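Local coordinates for protein 3-carboxy-cis,cis-muconate cycloisomerase (Pseudomonas putida, PDB 1RE5) that belongs to the fumarase/aspartase superfamily of largely helical enzymes that assemble as tetramers, at residues Glu39-Ile53 with Ile89-Leu102. Numbering follows the deposited sequence.
Sequences EASAGLVPHSAVAAI and IATGVPEAERYVHL
Pro46 and Tyr99 lead an apolar contact at one end of the elongated, mainly helical chain of this fumarase/aspartase-superfamily protein, its centre about 42 Å from the centre of the chain. Here the turn between helices 21-40 and 47-56, where a Schellman motif at Gly43 ends the first helix, packs with the start of helix 47-56 against the end of helix 78-92 and the loop after it. Pro46, the N-cap residue of helix 47-56, lays CD over one face of the Tyr99 ring in a CH-pi contact, 3.5 Å from the centroid and 20° off the normal; the CG methylene of Arg98 lies over the opposite face. Val45 approaches obliquely, with CG2 3.4 Å from Tyr99 CD2. The tyrosine hydroxyl continues outward to a weak hydrogen bond with Arg381 of a second subunit. Small side chains then allow close approach: Ala96 CB sits 3.9 Å from both Ala49 CB and Ala52 CB, and Val93 also packs on Ala52. A chi1 of -68° turns Ile53 CG1 anti to the carbonyl carbon, bringing it to 3.5 Å from Ile89 CD1. At the other end the extended Glu39 side chain brings OE2 to 2.8 Å from Leu102 O, while OE1 lies 3.4 Å from Leu102 CB.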
ATOM      1  N   GLU D  39     -24.891  24.111 -25.500  1.00 49.44           N
ATOM      2  CA  GLU D  39     -24.304  24.889 -26.580  1.00 49.93           C
ATOM      3  C   GLU D  39     -25.388  25.456 -27.495  1.00 51.13           C
ATOM      4  O   GLU D  39     -25.200  26.506 -28.123  1.00 51.57           O
ATOM      5  CB  GLU D  39     -23.309  24.027 -27.363  1.00 48.18           C
ATOM      6  CG  GLU D  39     -22.167  23.527 -26.494  1.00 45.89           C
ATOM      7  CD  GLU D  39     -21.113  22.776 -27.274  1.00 46.02           C
ATOM      8  OE1 GLU D  39     -21.470  21.812 -27.992  1.00 46.49           O
ATOM      9  OE2 GLU D  39     -19.924  23.145 -27.161  1.00 44.94           O
ATOM     10  N   ALA D  40     -26.528  24.767 -27.553  1.00 51.01           N
ATOM     11  CA  ALA D  40     -27.639  25.225 -28.378  1.00 50.75           C
ATOM     12  C   ALA D  40     -28.127  26.563 -27.828  1.00 50.96           C
ATOM     13  O   ALA D  40     -28.334  27.517 -28.573  1.00 50.86           O
ATOM     14  CB  ALA D  40     -28.766  24.209 -28.351  1.00 50.33           C
ATOM     15  N   SER D  41     -28.290  26.624 -26.511  1.00 51.28           N
ATOM     16  CA  SER D  41     -28.750  27.834 -25.845  1.00 51.71           C
ATOM     17  C   SER D  41     -27.707  28.941 -25.859  1.00 51.70           C
ATOM     18  O   SER D  41     -27.920  30.002 -25.274  1.00 51.78           O
ATOM     19  CB  SER D  41     -29.117  27.522 -24.401  1.00 52.80           C
ATOM     20  OG  SER D  41     -27.999  26.978 -23.722  1.00 54.75           O
ATOM     21  N   ALA D  42     -26.578  28.686 -26.511  1.00 51.86           N
ATOM     22  CA  ALA D  42     -25.510  29.677 -26.608  1.00 52.13           C
ATOM     23  C   ALA D  42     -25.380  30.060 -28.077  1.00 52.39           C
ATOM     24  O   ALA D  42     -24.567  30.913 -28.454  1.00 51.49           O
ATOM     25  CB  ALA D  42     -24.207  29.089 -26.100  1.00 52.95           C
ATOM     26  N   GLY D  43     -26.195  29.400 -28.897  1.00 52.67           N
ATOM     27  CA  GLY D  43     -26.205  29.656 -30.322  1.00 52.51           C
ATOM     28  C   GLY D  43     -25.098  28.964 -31.087  1.00 52.81           C
ATOM     29  O   GLY D  43     -24.617  29.492 -32.087  1.00 54.02           O
ATOM     30  N   LEU D  44     -24.685  27.787 -30.632  1.00 52.35           N
ATOM     31  CA  LEU D  44     -23.625  27.057 -31.314  1.00 51.49           C
ATOM     32  C   LEU D  44     -24.155  25.805 -32.002  1.00 52.17           C
ATOM     33  O   LEU D  44     -23.493  25.235 -32.874  1.00 52.05           O
ATOM     34  CB  LEU D  44     -22.527  26.667 -30.326  1.00 51.36           C
ATOM     35  CG  LEU D  44     -21.417  27.684 -30.068  1.00 51.61           C
ATOM     36  CD1 LEU D  44     -20.692  27.940 -31.377  1.00 52.83           C
ATOM     37  CD2 LEU D  44     -21.981  28.976 -29.500  1.00 52.45           C
ATOM     38  N   VAL D  45     -25.353  25.378 -31.616  1.00 52.19           N
ATOM     39  CA  VAL D  45     -25.950  24.179 -32.199  1.00 52.77           C
ATOM     40  C   VAL D  45     -27.447  24.328 -32.469  1.00 53.74           C
ATOM     41  O   VAL D  45     -28.207  24.797 -31.612  1.00 53.49           O
ATOM     42  CB  VAL D  45     -25.731  22.937 -31.279  1.00 52.96           C
ATOM     43  CG1 VAL D  45     -26.540  21.735 -31.784  1.00 51.54           C
ATOM     44  CG2 VAL D  45     -24.254  22.588 -31.237  1.00 52.70           C
ATOM     45  N   PRO D  46     -27.889  23.921 -33.672  1.00 54.63           N
ATOM     46  CA  PRO D  46     -29.303  24.002 -34.058  1.00 54.70           C
ATOM     47  C   PRO D  46     -30.155  23.087 -33.186  1.00 55.82           C
ATOM     48  O   PRO D  46     -29.878  21.885 -33.073  1.00 55.52           O
ATOM     49  CB  PRO D  46     -29.289  23.550 -35.516  1.00 53.71           C
ATOM     50  CG  PRO D  46     -28.138  22.575 -35.551  1.00 54.31           C
ATOM     51  CD  PRO D  46     -27.088  23.307 -34.750  1.00 54.45           C
ATOM     52  N   HIS D  47     -31.186  23.664 -32.573  1.00 56.82           N
ATOM     53  CA  HIS D  47     -32.098  22.922 -31.703  1.00 58.39           C
ATOM     54  C   HIS D  47     -32.583  21.592 -32.283  1.00 58.62           C
ATOM     55  O   HIS D  47     -32.953  20.678 -31.545  1.00 59.16           O
ATOM     56  CB  HIS D  47     -33.294  23.804 -31.354  1.00 59.29           C
ATOM     57  CG  HIS D  47     -32.953  24.925 -30.427  1.00 62.39           C
ATOM     58  ND1 HIS D  47     -32.979  24.789 -29.054  1.00 63.64           N
ATOM     59  CD2 HIS D  47     -32.528  26.190 -30.672  1.00 63.18           C
ATOM     60  CE1 HIS D  47     -32.584  25.920 -28.494  1.00 64.60           C
ATOM     61  NE2 HIS D  47     -32.305  26.786 -29.454  1.00 64.32           N
ATOM     62  N   SER D  48     -32.584  21.482 -33.605  1.00 58.69           N
ATOM     63  CA  SER D  48     -33.026  20.255 -34.253  1.00 59.03           C
ATOM     64  C   SER D  48     -32.017  19.136 -34.008  1.00 59.28           C
ATOM     65  O   SER D  48     -32.386  17.955 -33.958  1.00 59.77           O
ATOM     66  CB  SER D  48     -33.196  20.491 -35.756  1.00 59.31           C
ATOM     67  OG  SER D  48     -32.042  21.109 -36.304  1.00 59.92           O
ATOM     68  N   ALA D  49     -30.745  19.516 -33.864  1.00 58.42           N
ATOM     69  CA  ALA D  49     -29.663  18.559 -33.613  1.00 57.00           C
ATOM     70  C   ALA D  49     -29.722  18.081 -32.159  1.00 55.91           C
ATOM     71  O   ALA D  49     -29.484  16.907 -31.868  1.00 55.43           O
ATOM     72  CB  ALA D  49     -28.305  19.210 -33.901  1.00 56.26           C
ATOM     73  N   VAL D  50     -30.046  19.004 -31.255  1.00 54.41           N
ATOM     74  CA  VAL D  50     -30.147  18.698 -29.836  1.00 52.83           C
ATOM     75  C   VAL D  50     -31.060  17.503 -29.629  1.00 52.78           C
ATOM     76  O   VAL D  50     -30.747  16.590 -28.863  1.00 53.29           O
ATOM     77  CB  VAL D  50     -30.715  19.891 -29.052  1.00 52.05           C
ATOM     78  CG1 VAL D  50     -30.807  19.542 -27.568  1.00 50.34           C
ATOM     79  CG2 VAL D  50     -29.837  21.116 -29.273  1.00 50.88           C
ATOM     80  N   ALA D  51     -32.190  17.515 -30.322  1.00 52.43           N
ATOM     81  CA  ALA D  51     -33.158  16.431 -30.220  1.00 52.12           C
ATOM     82  C   ALA D  51     -32.593  15.127 -30.787  1.00 51.26           C
ATOM     83  O   ALA D  51     -32.814  14.057 -30.225  1.00 50.91           O
ATOM     84  CB  ALA D  51     -34.435  16.814 -30.955  1.00 52.11           C
ATOM     85  N   ALA D  52     -31.868  15.220 -31.900  1.00 50.90           N
ATOM     86  CA  ALA D  52     -31.277  14.041 -32.536  1.00 51.10           C
ATOM     87  C   ALA D  52     -30.273  13.362 -31.606  1.00 50.86           C
ATOM     88  O   ALA D  52     -30.299  12.143 -31.420  1.00 50.61           O
ATOM     89  CB  ALA D  52     -30.585  14.438 -33.834  1.00 51.15           C
ATOM     90  N   ILE D  53     -29.394  14.174 -31.030  1.00 50.26           N
ATOM     91  CA  ILE D  53     -28.372  13.704 -30.111  1.00 49.57           C
ATOM     92  C   ILE D  53     -28.973  13.021 -28.877  1.00 49.61           C
ATOM     93  O   ILE D  53     -28.632  11.876 -28.577  1.00 49.63           O
ATOM     94  CB  ILE D  53     -27.473  14.879 -29.683  1.00 49.38           C
ATOM     95  CG1 ILE D  53     -26.663  15.354 -30.891  1.00 48.75           C
ATOM     96  CG2 ILE D  53     -26.562  14.462 -28.535  1.00 49.63           C
ATOM     97  CD1 ILE D  53     -25.881  16.630 -30.650  1.00 49.74           C
ATOM     98  N   ILE D  89     -26.331   8.810 -34.857  1.00 61.56           N
ATOM     99  CA  ILE D  89     -27.034  10.043 -35.162  1.00 63.83           C
ATOM    100  C   ILE D  89     -27.089  10.245 -36.680  1.00 65.84           C
ATOM    101  O   ILE D  89     -27.982  10.925 -37.187  1.00 65.84           O
ATOM    102  CB  ILE D  89     -26.326  11.253 -34.502  1.00 63.40           C
ATOM    103  CG1 ILE D  89     -26.458  11.157 -32.982  1.00 63.02           C
ATOM    104  CG2 ILE D  89     -26.912  12.562 -35.016  1.00 63.65           C
ATOM    105  CD1 ILE D  89     -25.779  12.289 -32.236  1.00 63.49           C
ATOM    106  N   ALA D  90     -26.139   9.646 -37.399  1.00 67.85           N
ATOM    107  CA  ALA D  90     -26.080   9.770 -38.858  1.00 69.59           C
ATOM    108  C   ALA D  90     -27.250   9.055 -39.524  1.00 71.07           C
ATOM    109  O   ALA D  90     -27.789   9.529 -40.522  1.00 71.56           O
ATOM    110  CB  ALA D  90     -24.765   9.212 -39.382  1.00 69.53           C
ATOM    111  N   THR D  91     -27.636   7.912 -38.967  1.00 72.38           N
ATOM    112  CA  THR D  91     -28.752   7.132 -39.497  1.00 74.14           C
ATOM    113  C   THR D  91     -30.024   7.966 -39.663  1.00 74.45           C
ATOM    114  O   THR D  91     -30.728   7.854 -40.669  1.00 74.88           O
ATOM    115  CB  THR D  91     -29.082   5.947 -38.569  1.00 74.57           C
ATOM    116  OG1 THR D  91     -27.994   5.017 -38.589  1.00 76.15           O
ATOM    117  CG2 THR D  91     -30.360   5.244 -39.020  1.00 75.01           C
ATOM    118  N   GLY D  92     -30.319   8.793 -38.665  1.00 74.62           N
ATOM    119  CA  GLY D  92     -31.511   9.622 -38.716  1.00 74.70           C
ATOM    120  C   GLY D  92     -31.285  11.031 -39.241  1.00 74.54           C
ATOM    121  O   GLY D  92     -31.729  11.370 -40.335  1.00 75.17           O
ATOM    122  N   VAL D  93     -30.597  11.854 -38.458  1.00 73.90           N
ATOM    123  CA  VAL D  93     -30.316  13.234 -38.835  1.00 72.97           C
ATOM    124  C   VAL D  93     -28.825  13.405 -39.146  1.00 73.11           C
ATOM    125  O   VAL D  93     -28.062  13.926 -38.330  1.00 73.21           O
ATOM    126  CB  VAL D  93     -30.727  14.186 -37.689  1.00 72.92           C
ATOM    127  CG1 VAL D  93     -30.507  15.630 -38.090  1.00 72.49           C
ATOM    128  CG2 VAL D  93     -32.180  13.948 -37.322  1.00 71.98           C
ATOM    129  N   PRO D  94     -28.397  12.975 -40.348  1.00 73.22           N
ATOM    130  CA  PRO D  94     -27.014  13.042 -40.836  1.00 73.27           C
ATOM    131  C   PRO D  94     -26.272  14.356 -40.595  1.00 73.51           C
ATOM    132  O   PRO D  94     -25.073  14.345 -40.300  1.00 73.71           O
ATOM    133  CB  PRO D  94     -27.163  12.743 -42.327  1.00 72.73           C
ATOM    134  CG  PRO D  94     -28.306  11.801 -42.357  1.00 73.10           C
ATOM    135  CD  PRO D  94     -29.284  12.445 -41.399  1.00 73.29           C
ATOM    136  N   GLU D  95     -26.971  15.480 -40.727  1.00 73.46           N
ATOM    137  CA  GLU D  95     -26.336  16.782 -40.541  1.00 74.27           C
ATOM    138  C   GLU D  95     -26.254  17.229 -39.086  1.00 73.90           C
ATOM    139  O   GLU D  95     -25.848  18.360 -38.794  1.00 74.27           O
ATOM    140  CB  GLU D  95     -27.043  17.861 -41.376  1.00 76.34           C
ATOM    141  CG  GLU D  95     -28.492  18.158 -40.999  1.00 78.63           C
ATOM    142  CD  GLU D  95     -29.437  16.999 -41.280  1.00 80.16           C
ATOM    143  OE1 GLU D  95     -29.177  16.220 -42.227  1.00 80.70           O
ATOM    144  OE2 GLU D  95     -30.453  16.881 -40.560  1.00 81.01           O
ATOM    145  N   ALA D  96     -26.638  16.340 -38.174  1.00 72.69           N
ATOM    146  CA  ALA D  96     -26.571  16.639 -36.750  1.00 70.86           C
ATOM    147  C   ALA D  96     -25.236  16.104 -36.225  1.00 70.12           C
ATOM    148  O   ALA D  96     -24.696  16.606 -35.237  1.00 70.28           O
ATOM    149  CB  ALA D  96     -27.735  15.978 -36.023  1.00 70.05           C
ATOM    150  N   GLU D  97     -24.707  15.097 -36.917  1.00 68.77           N
ATOM    151  CA  GLU D  97     -23.446  14.452 -36.556  1.00 67.92           C
ATOM    152  C   GLU D  97     -22.272  15.380 -36.262  1.00 67.09           C
ATOM    153  O   GLU D  97     -21.449  15.079 -35.404  1.00 67.99           O
ATOM    154  CB  GLU D  97     -23.020  13.477 -37.659  1.00 68.41           C
ATOM    155  CG  GLU D  97     -21.755  12.690 -37.335  1.00 69.37           C
ATOM    156  CD  GLU D  97     -21.342  11.742 -38.451  1.00 70.59           C
ATOM    157  OE1 GLU D  97     -22.210  10.998 -38.958  1.00 71.09           O
ATOM    158  OE2 GLU D  97     -20.146  11.732 -38.816  1.00 70.86           O
ATOM    159  N   ARG D  98     -22.187  16.501 -36.967  1.00 65.48           N
ATOM    160  CA  ARG D  98     -21.072  17.431 -36.779  1.00 63.96           C
ATOM    161  C   ARG D  98     -21.108  18.261 -35.494  1.00 61.59           C
ATOM    162  O   ARG D  98     -20.163  19.002 -35.211  1.00 60.89           O
ATOM    163  CB  ARG D  98     -20.981  18.377 -37.984  1.00 66.34           C
ATOM    164  CG  ARG D  98     -22.043  19.476 -37.999  1.00 69.12           C
ATOM    165  CD  ARG D  98     -22.123  20.155 -39.351  1.00 71.53           C
ATOM    166  NE  ARG D  98     -22.763  19.302 -40.349  1.00 75.12           N
ATOM    167  CZ  ARG D  98     -22.930  19.640 -41.625  1.00 77.08           C
ATOM    168  NH1 ARG D  98     -22.500  20.819 -42.066  1.00 77.61           N
ATOM    169  NH2 ARG D  98     -23.534  18.803 -42.464  1.00 77.82           N
ATOM    170  N   TYR D  99     -22.178  18.138 -34.715  1.00 59.20           N
ATOM    171  CA  TYR D  99     -22.307  18.918 -33.486  1.00 57.45           C
ATOM    172  C   TYR D  99     -22.029  18.154 -32.190  1.00 55.62           C
ATOM    173  O   TYR D  99     -21.874  18.752 -31.117  1.00 55.44           O
ATOM    174  CB  TYR D  99     -23.707  19.538 -33.415  1.00 58.82           C
ATOM    175  CG  TYR D  99     -23.994  20.538 -34.513  1.00 60.19           C
ATOM    176  CD1 TYR D  99     -24.760  20.186 -35.631  1.00 60.52           C
ATOM    177  CD2 TYR D  99     -23.491  21.838 -34.438  1.00 60.41           C
ATOM    178  CE1 TYR D  99     -25.016  21.109 -36.646  1.00 61.00           C
ATOM    179  CE2 TYR D  99     -23.739  22.765 -35.442  1.00 61.41           C
ATOM    180  CZ  TYR D  99     -24.501  22.400 -36.543  1.00 61.68           C
ATOM    181  OH  TYR D  99     -24.743  23.341 -37.522  1.00 61.58           O
ATOM    182  N   VAL D 100     -21.967  16.833 -32.284  1.00 52.95           N
ATOM    183  CA  VAL D 100     -21.724  16.023 -31.106  1.00 50.62           C
ATOM    184  C   VAL D 100     -20.302  16.216 -30.583  1.00 49.37           C
ATOM    185  O   VAL D 100     -19.347  16.310 -31.361  1.00 49.44           O
ATOM    186  CB  VAL D 100     -21.962  14.519 -31.412  1.00 50.23           C
ATOM    187  CG1 VAL D 100     -21.009  14.049 -32.487  1.00 49.91           C
ATOM    188  CG2 VAL D 100     -21.779  13.692 -30.154  1.00 50.95           C
ATOM    189  N   HIS D 101     -20.181  16.308 -29.258  1.00 47.15           N
ATOM    190  CA  HIS D 101     -18.886  16.442 -28.591  1.00 44.20           C
ATOM    191  C   HIS D 101     -18.126  17.686 -29.038  1.00 42.45           C
ATOM    192  O   HIS D 101     -16.900  17.699 -29.049  1.00 42.84           O
ATOM    193  CB  HIS D 101     -18.069  15.168 -28.867  1.00 43.16           C
ATOM    194  CG  HIS D 101     -16.930  14.950 -27.924  1.00 42.46           C
ATOM    195  ND1 HIS D 101     -15.638  15.343 -28.207  1.00 41.71           N
ATOM    196  CD2 HIS D 101     -16.887  14.374 -26.700  1.00 41.76           C
ATOM    197  CE1 HIS D 101     -14.849  15.018 -27.200  1.00 41.36           C
ATOM    198  NE2 HIS D 101     -15.581  14.429 -26.272  1.00 42.40           N
ATOM    199  N   LEU D 102     -18.858  18.739 -29.382  1.00 41.38           N
ATOM    200  CA  LEU D 102     -18.246  19.980 -29.855  1.00 40.69           C
ATOM    201  C   LEU D 102     -17.477  20.794 -28.809  1.00 40.55           C
ATOM    202  O   LEU D 102     -18.044  21.235 -27.802  1.00 41.30           O
ATOM    203  CB  LEU D 102     -19.314  20.880 -30.487  1.00 40.74           C
ATOM    204  CG  LEU D 102     -18.826  22.220 -31.065  1.00 41.50           C
ATOM    205  CD1 LEU D 102     -17.875  21.961 -32.230  1.00 40.69           C
ATOM    206  CD2 LEU D 102     -20.015  23.061 -31.523  1.00 40.70           C
TER